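Local structure of rhodopsin (Rubrobacter xylanophilus, 6KFQ) at residues A[138-142]-A[172-176]; A[10-14]-A[205-210]; A[166-171]-A[212-216]. The protein binds retinal covalently within a bundle of membrane-spanning helices and is a thermostable, light-responsive rhodopsin that probably pumps protons. All coordinates share one frame; numbering follows the deposited sequence.

Contact 1. Residues A[138-142]-A[172-176]; sequences FIGVL and IVLWI. With RET (retinal), chain R; MPG ([(Z)-octadec-9-enyl] (2R)-2,3-bis(oxidanyl)propanoate), chain F; MPG ([(Z)-octadec-9-enyl] (2R)-2,3-bis(oxidanyl)propanoate), chain C.
Phe-138 reaches across from residues 138-142 and lays the far end of its ring on the backbone of residues 172-176. Its CZ lies 3.6 Å from Trp-175 O, and Ile-176 N sits at the ring edge, near the ring plane. The ring gets there because CG stands anti to the backbone N (chi1 -177°), which carries it out toward the other helix. The same CZ is 3.8 Å from Trp-175 CB.

The remaining touches between the segments are apolar and somewhat looser. Leu-142 spreads its two methyls: CD2 meets Ile-172 CG1 at 4.2 Å, and CD1 comes near Ile-176 CG1. Leu-142 CD1 also lies over one face of the Phe-138 ring, toward its rim. Val-141 CG1 approaches Trp-175 CZ3 at 4.4 Å. No hydrogen bond joins the segments.

Retinal forms a second group of contacts. Its methyl C20 sits over one face of the Trp-175 indole, off-centre, 3.3 Å from NE1. Methyl C19 lies over a face of the Phe-138 ring, while C18 touches Phe-138 CB at 3.6 Å. Phe-138 and Trp-175 therefore form adjoining parts of the retinal pocket, one toward the ring end of the chromophore and one along the polyene.

Lipid contacts make a third group. The octadecenyl chain of one lipid lies against Leu-142, with its C12 3.8 Å from Leu-142 CD1; that of a second lipid runs along Val-173 and Ile-176.

The two segments are nearly antiparallel, at 176°, with axes 11.8 Å apart. They join transmembrane helices 124-153 and 158-184. Helix 98-120 touches Phe-138 through Met-111 and Val-141 through Leu-104 and Leu-107. Helix 70-90 meets Trp-175 through Thr-79, Leu-82 and Leu-83, while Leu-174 packs on helix 194-218.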
loop_
_atom_site.group_PDB
_atom_site.type_symbol
_atom_site.label_atom_id
_atom_site.label_comp_id
_atom_site.label_asym_id
_atom_site.label_seq_id
_atom_site.Cartn_x
_atom_site.Cartn_y
_atom_site.Cartn_z
ATOM N N PHE A 138 -5.156 -2.180 11.758
ATOM C CA PHE A 138 -4.079 -2.867 11.047
ATOM C C PHE A 138 -4.032 -4.340 11.424
ATOM O O PHE A 138 -3.931 -5.212 10.556
ATOM C CB PHE A 138 -2.754 -2.175 11.367
ATOM C CG PHE A 138 -1.557 -2.751 10.647
ATOM C CD1 PHE A 138 -0.338 -2.832 11.282
ATOM C CD2 PHE A 138 -1.661 -3.217 9.340
ATOM C CE1 PHE A 138 0.778 -3.347 10.625
ATOM C CE2 PHE A 138 -0.553 -3.733 8.683
ATOM C CZ PHE A 138 0.658 -3.806 9.322
ATOM N N ILE A 139 -4.143 -4.643 12.715
ATOM C CA ILE A 139 -4.138 -6.039 13.127
ATOM C C ILE A 139 -5.334 -6.770 12.527
ATOM O O ILE A 139 -5.221 -7.926 12.104
ATOM C CB ILE A 139 -4.094 -6.127 14.657
ATOM C CG1 ILE A 139 -2.808 -5.471 15.156
ATOM C CG2 ILE A 139 -4.224 -7.586 15.124
ATOM C CD1 ILE A 139 -2.789 -5.271 16.644
ATOM N N GLY A 140 -6.482 -6.091 12.435
ATOM C CA GLY A 140 -7.611 -6.664 11.714
ATOM C C GLY A 140 -7.267 -7.024 10.276
ATOM O O GLY A 140 -7.595 -8.114 9.806
ATOM N N VAL A 141 -6.616 -6.106 9.558
ATOM C CA VAL A 141 -6.215 -6.372 8.169
ATOM C C VAL A 141 -5.326 -7.605 8.093
ATOM O O VAL A 141 -5.558 -8.508 7.283
ATOM C CB VAL A 141 -5.505 -5.146 7.565
ATOM C CG1 VAL A 141 -4.867 -5.504 6.190
ATOM C CG2 VAL A 141 -6.460 -3.972 7.468
ATOM N N LEU A 142 -4.260 -7.631 8.898
ATOM C CA LEU A 142 -3.336 -8.761 8.855
ATOM C C LEU A 142 -4.059 -10.060 9.157
ATOM O O LEU A 142 -3.821 -11.087 8.508
ATOM C CB LEU A 142 -2.206 -8.545 9.860
ATOM C CG LEU A 142 -1.353 -7.298 9.690
ATOM C CD1 LEU A 142 -0.430 -7.164 10.887
ATOM C CD2 LEU A 142 -0.543 -7.372 8.388
ATOM N N ILE A 172 2.998 -8.277 4.316
ATOM C CA ILE A 172 2.983 -8.275 5.778
ATOM C C ILE A 172 4.277 -7.684 6.331
ATOM O O ILE A 172 4.259 -6.834 7.233
ATOM C CB ILE A 172 2.731 -9.696 6.305
ATOM C CG1 ILE A 172 1.320 -10.169 5.939
ATOM C CG2 ILE A 172 2.899 -9.760 7.822
ATOM C CD1 ILE A 172 1.112 -11.634 6.241
ATOM N N VAL A 173 5.422 -8.092 5.774
ATOM C CA VAL A 173 6.705 -7.588 6.263
ATOM C C VAL A 173 6.800 -6.082 6.072
ATOM O O VAL A 173 7.160 -5.342 6.997
ATOM C CB VAL A 173 7.870 -8.315 5.568
ATOM C CG1 VAL A 173 9.180 -7.643 5.906
ATOM C CG2 VAL A 173 7.892 -9.789 5.992
ATOM N N LEU A 174 6.502 -5.605 4.865
ATOM C CA LEU A 174 6.674 -4.184 4.579
ATOM C C LEU A 174 5.652 -3.341 5.329
ATOM O O LEU A 174 5.993 -2.284 5.869
ATOM C CB LEU A 174 6.572 -3.932 3.069
ATOM C CG LEU A 174 7.717 -4.461 2.200
ATOM C CD1 LEU A 174 7.425 -4.148 0.748
ATOM C CD2 LEU A 174 9.052 -3.851 2.602
ATOM N N TRP A 175 4.394 -3.792 5.386
ATOM C CA TRP A 175 3.378 -2.949 6.005
ATOM C C TRP A 175 3.625 -2.781 7.494
ATOM O O TRP A 175 3.315 -1.731 8.053
ATOM C CB TRP A 175 1.977 -3.510 5.769
ATOM C CG TRP A 175 1.462 -3.363 4.349
ATOM C CD1 TRP A 175 2.200 -3.403 3.195
ATOM C CD2 TRP A 175 0.097 -3.157 3.945
ATOM N NE1 TRP A 175 1.376 -3.239 2.099
ATOM C CE2 TRP A 175 0.082 -3.098 2.532
ATOM C CE3 TRP A 175 -1.112 -3.025 4.640
ATOM C CZ2 TRP A 175 -1.095 -2.903 1.806
ATOM C CZ3 TRP A 175 -2.276 -2.833 3.922
ATOM C CH2 TRP A 175 -2.264 -2.771 2.521
ATOM N N ILE A 176 4.163 -3.807 8.152
ATOM C CA ILE A 176 4.513 -3.682 9.560
ATOM C C ILE A 176 5.552 -2.583 9.771
ATOM O O ILE A 176 5.571 -1.922 10.818
ATOM C CB ILE A 176 4.975 -5.051 10.083
ATOM C CG1 ILE A 176 3.760 -5.968 10.252
ATOM C CG2 ILE A 176 5.730 -4.914 11.396
ATOM C CD1 ILE A 176 4.130 -7.383 10.530
HETATM C C1 RET R . 0.116 4.297 10.074
HETATM C C2 RET R . 0.147 5.027 11.425
HETATM C C3 RET R . -0.835 4.508 12.454
HETATM C C4 RET R . -0.648 3.022 12.692
HETATM C C5 RET R . -0.413 2.221 11.430
HETATM C C6 RET R . -0.160 2.788 10.237
HETATM C C7 RET R . 0.059 1.942 9.073
HETATM C C8 RET R . 0.200 2.262 7.758
HETATM C C9 RET R . 0.428 1.397 6.623
HETATM C C10 RET R . 0.729 1.957 5.437
HETATM C C11 RET R . 0.985 1.294 4.191
HETATM C C12 RET R . 1.237 1.997 3.091
HETATM C C13 RET R . 1.493 1.481 1.766
HETATM C C14 RET R . 1.613 2.359 0.741
HETATM C C15 RET R . 1.830 2.063 -0.646
HETATM C C16 RET R . -0.972 4.959 9.218
HETATM C C17 RET R . 1.492 4.576 9.438
HETATM C C18 RET R . -0.682 0.754 11.625
HETATM C C19 RET R . 0.343 -0.090 6.821
HETATM C C20 RET R . 1.578 -0.009 1.590
HETATM C C4 MPG F . 0.735 -17.420 7.247
HETATM C C5 MPG F . 2.082 -16.888 6.819
HETATM C C6 MPG F . 2.522 -15.647 7.560
HETATM C C7 MPG F . 3.854 -15.070 7.096
HETATM C C8 MPG F . 4.340 -13.929 7.937
HETATM C C9 MPG F . 5.623 -13.318 7.466
HETATM C C10 MPG F . 6.286 -12.418 8.146
HETATM C C11 MPG F . 5.852 -11.917 9.489
HETATM C C12 MPG F . 6.888 -11.109 10.207
HETATM C C13 MPG F . 7.121 -9.710 9.662
HETATM C C14 MPG F . 8.181 -8.952 10.425
HETATM C C15 MPG F . 8.344 -7.497 10.054
HETATM C C16 MPG F . 9.420 -6.803 10.853
HETATM C C17 MPG F . 9.544 -5.313 10.683
HETATM C C18 MPG F . 10.610 -4.699 11.562
HETATM C C2 MPG C . -4.817 -17.090 12.081
HETATM C C3 MPG C . -4.419 -16.087 13.142
HETATM C C4 MPG C . -3.608 -14.936 12.597
HETATM C C5 MPG C . -3.319 -13.835 13.595
HETATM C C6 MPG C . -2.786 -12.567 12.964
HETATM C C7 MPG C . -2.661 -11.383 13.914
HETATM C C8 MPG C . -1.493 -11.451 14.849
HETATM C C9 MPG C . -1.496 -10.348 15.860
HETATM C C10 MPG C . -0.637 -9.374 15.996
HETATM C C11 MPG C . 0.535 -9.045 15.124
HETATM C C12 MPG C . 0.424 -7.685 14.508
HETATM C C13 MPG C . 1.728 -6.910 14.431
HETATM C C14 MPG C . 1.533 -5.432 14.214
HETATM C C15 MPG C . 2.716 -4.584 14.597
HETATM C C16 MPG C . 2.381 -3.129 14.816
HETATM C C17 MPG C . 3.524 -2.292 15.331
HETATM C C18 MPG C . 3.130 -0.881 15.696
#

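Contact 2. Residues A[10-14]-A[205-210]; sequences FVGML and DLLAKV. With RET (retinal), chain R.
Met-13 pushes its thioether end into a hole formed by Asp-205, Leu-206, Lys-209 and Val-210, a knobs-into-holes fit. Its chain bends at chi2 (-64°), which brings CE to 3.4 Å from Asp-205 O and 3.7 Å from Lys-209 CD. SD packs against two methyls, Val-210 CG2 at 4.0 Å and Leu-206 CD2 at 4.1 Å. Beside it, the lack of a side chain at Gly-12 lets Leu-206 CD2 come to 3.7 Å from Gly-12 CA. An alanine in place of Met-13 is likely to leave the hole unfilled and the Lys-209 chain without its methyl neighbour.

The first and last helices of the seven-helix rhodopsin bundle meet here, almost parallel at 8°. Lys-209 bears the chromophore: its NZ is bonded to retinal C15 at 1.4 Å. A wider pi-type turn spans residues 206-210 and takes in this lysine.

Asp-205 OD1 makes a long salt bridge, 3.8 Å, to Lys-209 NZ. The carboxylate is positioned by hydrogen bonds from outside, OD1 with Tyr-178 OH and OD2 with Tyr-49 OH. Farther out, Ala-45 and Ala-46 of helix 32-53 touch Met-13.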
loop_
_atom_site.group_PDB
_atom_site.type_symbol
_atom_site.label_atom_id
_atom_site.label_comp_id
_atom_site.label_asym_id
_atom_site.label_seq_id
_atom_site.Cartn_x
_atom_site.Cartn_y
_atom_site.Cartn_z
ATOM N N PHE A 10 8.855 9.997 -6.742
ATOM C CA PHE A 10 8.090 10.321 -7.942
ATOM C C PHE A 10 8.586 9.535 -9.149
ATOM O O PHE A 10 7.807 8.858 -9.829
ATOM C CB PHE A 10 8.170 11.819 -8.234
ATOM C CG PHE A 10 7.609 12.186 -9.577
ATOM C CD1 PHE A 10 6.257 12.007 -9.844
ATOM C CD2 PHE A 10 8.425 12.684 -10.575
ATOM C CE1 PHE A 10 5.732 12.339 -11.084
ATOM C CE2 PHE A 10 7.907 13.020 -11.819
ATOM C CZ PHE A 10 6.562 12.841 -12.075
ATOM N N VAL A 11 9.880 9.640 -9.452
ATOM C CA VAL A 11 10.406 8.989 -10.647
ATOM C C VAL A 11 10.245 7.475 -10.549
ATOM O O VAL A 11 9.853 6.813 -11.517
ATOM C CB VAL A 11 11.871 9.412 -10.874
ATOM C CG1 VAL A 11 12.473 8.645 -12.042
ATOM C CG2 VAL A 11 11.937 10.911 -11.132
ATOM N N GLY A 12 10.502 6.906 -9.374
ATOM C CA GLY A 12 10.317 5.472 -9.208
ATOM C C GLY A 12 8.890 5.028 -9.482
ATOM O O GLY A 12 8.657 4.029 -10.167
ATOM N N MET A 13 7.918 5.753 -8.928
ATOM C CA MET A 13 6.518 5.403 -9.163
ATOM C C MET A 13 6.129 5.676 -10.607
ATOM O O MET A 13 5.352 4.920 -11.204
ATOM C CB MET A 13 5.609 6.190 -8.224
ATOM C CG MET A 13 5.817 5.892 -6.753
ATOM S SD MET A 13 5.402 4.179 -6.391
ATOM C CE MET A 13 5.617 4.182 -4.610
ATOM N N LEU A 14 6.653 6.759 -11.180
ATOM C CA LEU A 14 6.367 7.064 -12.574
ATOM C C LEU A 14 6.881 5.957 -13.477
ATOM O O LEU A 14 6.148 5.447 -14.330
ATOM C CB LEU A 14 6.988 8.413 -12.953
ATOM C CG LEU A 14 6.834 8.790 -14.423
ATOM C CD1 LEU A 14 5.374 8.709 -14.827
ATOM C CD2 LEU A 14 7.386 10.187 -14.662
ATOM N N ASP A 205 7.522 2.470 0.172
ATOM C CA ASP A 205 6.534 2.665 -0.890
ATOM C C ASP A 205 6.972 2.005 -2.193
ATOM O O ASP A 205 6.171 1.348 -2.864
ATOM C CB ASP A 205 6.298 4.153 -1.138
ATOM C CG ASP A 205 5.452 4.807 -0.066
ATOM O OD1 ASP A 205 4.849 4.088 0.768
ATOM O OD2 ASP A 205 5.390 6.058 -0.075
ATOM N N LEU A 206 8.233 2.182 -2.578
ATOM C CA LEU A 206 8.681 1.623 -3.850
ATOM C C LEU A 206 8.655 0.099 -3.819
ATOM O O LEU A 206 8.245 -0.540 -4.794
ATOM C CB LEU A 206 10.078 2.144 -4.182
ATOM C CG LEU A 206 10.096 3.605 -4.628
ATOM C CD1 LEU A 206 11.512 4.132 -4.652
ATOM C CD2 LEU A 206 9.458 3.747 -6.007
ATOM N N LEU A 207 9.065 -0.497 -2.699
ATOM C CA LEU A 207 9.015 -1.950 -2.580
ATOM C C LEU A 207 7.575 -2.449 -2.533
ATOM O O LEU A 207 7.211 -3.406 -3.226
ATOM C CB LEU A 207 9.777 -2.393 -1.331
ATOM C CG LEU A 207 11.283 -2.093 -1.328
ATOM C CD1 LEU A 207 11.883 -2.533 0.011
ATOM C CD2 LEU A 207 11.989 -2.793 -2.510
ATOM N N ALA A 208 6.740 -1.810 -1.712
ATOM C CA ALA A 208 5.369 -2.268 -1.508
ATOM C C ALA A 208 4.468 -2.035 -2.713
ATOM O O ALA A 208 3.381 -2.634 -2.769
ATOM C CB ALA A 208 4.775 -1.576 -0.268
ATOM N N LYS A 209 4.896 -1.210 -3.681
ATOM C CA LYS A 209 4.093 -0.905 -4.863
ATOM C C LYS A 209 4.789 -1.327 -6.147
ATOM O O LYS A 209 4.217 -2.105 -6.918
ATOM C CB LYS A 209 3.747 0.593 -4.918
ATOM C CG LYS A 209 2.806 1.060 -3.784
ATOM C CD LYS A 209 2.401 2.529 -3.908
ATOM C CE LYS A 209 1.336 2.897 -2.868
ATOM N NZ LYS A 209 1.921 3.183 -1.529
ATOM N N VAL A 210 5.997 -0.830 -6.411
ATOM C CA VAL A 210 6.693 -1.229 -7.631
ATOM C C VAL A 210 7.257 -2.633 -7.493
ATOM O O VAL A 210 7.162 -3.436 -8.421
ATOM C CB VAL A 210 7.791 -0.210 -7.981
ATOM C CG1 VAL A 210 8.591 -0.702 -9.206
ATOM C CG2 VAL A 210 7.173 1.142 -8.270
HETATM C C1 RET R . 0.116 4.297 10.074
HETATM C C2 RET R . 0.147 5.027 11.425
HETATM C C3 RET R . -0.835 4.508 12.454
HETATM C C4 RET R . -0.648 3.022 12.692
HETATM C C5 RET R . -0.413 2.221 11.430
HETATM C C6 RET R . -0.160 2.788 10.237
HETATM C C7 RET R . 0.059 1.942 9.073
HETATM C C8 RET R . 0.200 2.262 7.758
HETATM C C9 RET R . 0.428 1.397 6.623
HETATM C C10 RET R . 0.729 1.957 5.437
HETATM C C11 RET R . 0.985 1.294 4.191
HETATM C C12 RET R . 1.237 1.997 3.091
HETATM C C13 RET R . 1.493 1.481 1.766
HETATM C C14 RET R . 1.613 2.359 0.741
HETATM C C15 RET R . 1.830 2.063 -0.646
HETATM C C16 RET R . -0.972 4.959 9.218
HETATM C C17 RET R . 1.492 4.576 9.438
HETATM C C18 RET R . -0.682 0.754 11.625
HETATM C C19 RET R . 0.343 -0.090 6.821
HETATM C C20 RET R . 1.578 -0.009 1.590
#

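Contact 3. Residues A[166-171]-A[212-216]; sequences TLAVLT and FGLLL. With MPG ([(Z)-octadec-9-enyl] (2R)-2,3-bis(oxidanyl)propanoate), chain J.
This is a buried, apolar helix-helix contact between residues 166-171 of helix 158-184 and residues 212-216 of helix 194-218. Leu-167 and Phe-212 lie at its centre. Leu-167 CD2 stands over one face of the Phe-212 ring in a CH-pi contact, 4.3 Å from the ring centroid and 20° off the normal. The same methyl is 3.7 Å from Leu-215 CB, and the two leucine side chains run past each other in opposite directions. The other branch, Leu-167 CD1, meets Leu-216 CB at 3.7 Å, where the side chains cross at about a right angle. Leu-167 thus fits between three residues of the facing helix.

The two helices follow each other in the chain and are the last pair of the seven-helix rhodopsin bundle. Their short segments run antiparallel at 171°, with axes 10.4 Å apart.

Thr-171 meets the edge of the Phe-212 ring. Its OG1 lies near the ring plane, 3.4 Å from CE2. With OG1 beside the backbone N and anti to the carbonyl carbon (chi1 -68°), the hydroxyl can turn back along its own helix. There it donates to Leu-167 O at 2.8 Å. Thr-171 N also donates to that oxygen, from the opposite face of the carbonyl plane, and the two bonds together grip the oxygen. The hydroxyl is thereby satisfied in a buried place.

Leu-170 CD2 packs against Phe-212 CB and lies 4.1 Å from Leu-215 CD1. The octadecenyl chain of a lipid lies along the same residue, its C16 3.7 Å from Leu-170 CA and its end near Leu-170 CD1. Deeper in the bundle, helix 70-90 completes the surroundings: Leu-82 and Asp-85 touch Phe-212, and Leu-89 touches Leu-167.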
loop_
_atom_site.group_PDB
_atom_site.type_symbol
_atom_site.label_atom_id
_atom_site.label_comp_id
_atom_site.label_asym_id
_atom_site.label_seq_id
_atom_site.Cartn_x
_atom_site.Cartn_y
_atom_site.Cartn_z
ATOM N N THR A 166 4.056 -15.250 -1.974
ATOM C CA THR A 166 5.167 -14.312 -2.076
ATOM C C THR A 166 4.706 -12.882 -1.824
ATOM O O THR A 166 5.321 -12.153 -1.039
ATOM C CB THR A 166 5.828 -14.435 -3.447
ATOM O OG1 THR A 166 6.416 -15.731 -3.559
ATOM C CG2 THR A 166 6.902 -13.366 -3.610
ATOM N N LEU A 167 3.626 -12.460 -2.489
ATOM C CA LEU A 167 3.159 -11.088 -2.322
ATOM C C LEU A 167 2.602 -10.856 -0.924
ATOM O O LEU A 167 2.739 -9.759 -0.367
ATOM C CB LEU A 167 2.105 -10.766 -3.373
ATOM C CG LEU A 167 2.604 -10.745 -4.821
ATOM C CD1 LEU A 167 1.454 -10.397 -5.739
ATOM C CD2 LEU A 167 3.758 -9.769 -4.989
ATOM N N ALA A 168 1.941 -11.862 -0.355
ATOM C CA ALA A 168 1.334 -11.674 0.959
ATOM C C ALA A 168 2.398 -11.543 2.043
ATOM O O ALA A 168 2.266 -10.714 2.946
ATOM C CB ALA A 168 0.371 -12.825 1.269
ATOM N N VAL A 169 3.446 -12.365 1.980
ATOM C CA VAL A 169 4.544 -12.235 2.934
ATOM C C VAL A 169 5.249 -10.906 2.740
ATOM O O VAL A 169 5.559 -10.204 3.712
ATOM C CB VAL A 169 5.523 -13.418 2.800
ATOM C CG1 VAL A 169 6.740 -13.197 3.658
ATOM C CG2 VAL A 169 4.846 -14.700 3.206
ATOM N N LEU A 170 5.504 -10.529 1.483
ATOM C CA LEU A 170 6.106 -9.226 1.214
ATOM C C LEU A 170 5.270 -8.101 1.806
ATOM O O LEU A 170 5.797 -7.159 2.410
ATOM C CB LEU A 170 6.253 -9.030 -0.294
ATOM C CG LEU A 170 6.771 -7.653 -0.704
ATOM C CD1 LEU A 170 8.210 -7.466 -0.235
ATOM C CD2 LEU A 170 6.691 -7.476 -2.214
ATOM N N THR A 171 3.961 -8.168 1.595
ATOM C CA THR A 171 3.043 -7.173 2.135
ATOM C C THR A 171 3.110 -7.125 3.657
ATOM O O THR A 171 3.265 -6.052 4.246
ATOM C CB THR A 171 1.628 -7.490 1.637
ATOM O OG1 THR A 171 1.563 -7.265 0.211
ATOM C CG2 THR A 171 0.569 -6.654 2.335
ATOM N N PHE A 212 6.143 -5.061 -5.366
ATOM C CA PHE A 212 4.907 -5.837 -5.419
ATOM C C PHE A 212 4.410 -5.995 -6.852
ATOM O O PHE A 212 4.202 -7.116 -7.331
ATOM C CB PHE A 212 3.874 -5.136 -4.518
ATOM C CG PHE A 212 2.533 -5.827 -4.394
ATOM C CD1 PHE A 212 1.571 -5.680 -5.378
ATOM C CD2 PHE A 212 2.199 -6.517 -3.231
ATOM C CE1 PHE A 212 0.321 -6.273 -5.243
ATOM C CE2 PHE A 212 0.937 -7.097 -3.079
ATOM C CZ PHE A 212 0.009 -6.981 -4.086
ATOM N N GLY A 213 4.253 -4.878 -7.572
ATOM C CA GLY A 213 3.653 -4.943 -8.891
ATOM C C GLY A 213 4.510 -5.667 -9.907
ATOM O O GLY A 213 3.986 -6.368 -10.776
ATOM N N LEU A 214 5.831 -5.509 -9.818
ATOM C CA LEU A 214 6.729 -6.260 -10.695
ATOM C C LEU A 214 6.565 -7.759 -10.491
ATOM O O LEU A 214 6.477 -8.521 -11.461
ATOM C CB LEU A 214 8.172 -5.851 -10.434
ATOM C CG LEU A 214 8.668 -4.608 -11.161
ATOM C CD1 LEU A 214 10.011 -4.161 -10.602
ATOM C CD2 LEU A 214 8.778 -4.907 -12.660
ATOM N N LEU A 215 6.531 -8.198 -9.231
ATOM C CA LEU A 215 6.352 -9.613 -8.931
ATOM C C LEU A 215 4.995 -10.117 -9.402
ATOM O O LEU A 215 4.898 -11.206 -9.979
ATOM C CB LEU A 215 6.522 -9.849 -7.431
ATOM C CG LEU A 215 7.933 -9.614 -6.898
ATOM C CD1 LEU A 215 7.957 -9.704 -5.380
ATOM C CD2 LEU A 215 8.919 -10.595 -7.531
ATOM N N LEU A 216 3.938 -9.334 -9.177
ATOM C CA LEU A 216 2.599 -9.746 -9.594
ATOM C C LEU A 216 2.502 -9.854 -11.113
ATOM O O LEU A 216 2.137 -10.904 -11.662
ATOM C CB LEU A 216 1.561 -8.751 -9.063
ATOM C CG LEU A 216 0.132 -9.030 -9.541
ATOM C CD1 LEU A 216 -0.309 -10.415 -9.111
ATOM C CD2 LEU A 216 -0.832 -7.967 -9.023
HETATM C C14 MPG J . 9.760 -11.790 -0.311
HETATM C C15 MPG J . 9.477 -11.938 1.163
HETATM C C16 MPG J . 9.428 -10.635 1.922
HETATM C C17 MPG J . 10.701 -9.832 1.888
HETATM C C18 MPG J . 10.660 -8.577 2.729
#

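The three contacts tie four transmembrane helices together. Contact 1 joins helices 124-153 and 158-184, contact 3 joins 158-184 and 194-218, and contact 2 joins 194-218 back to the first helix, 2-23. Along the chain, both segments of contact 1 fall between those of contact 2, while contact 3 alternates with each of the others. Centres of contacts 1 and 2 are about 19 Å apart, on opposite sides of the chain centre. Contact 3 is about 13 Å from each. Contacts 1 and 2 both touch retinal, so packing on two sides of the bundle converges on the chromophore. Leu-174 of contact 1 also packs on Leu-207 and Ala-208 of contact 2.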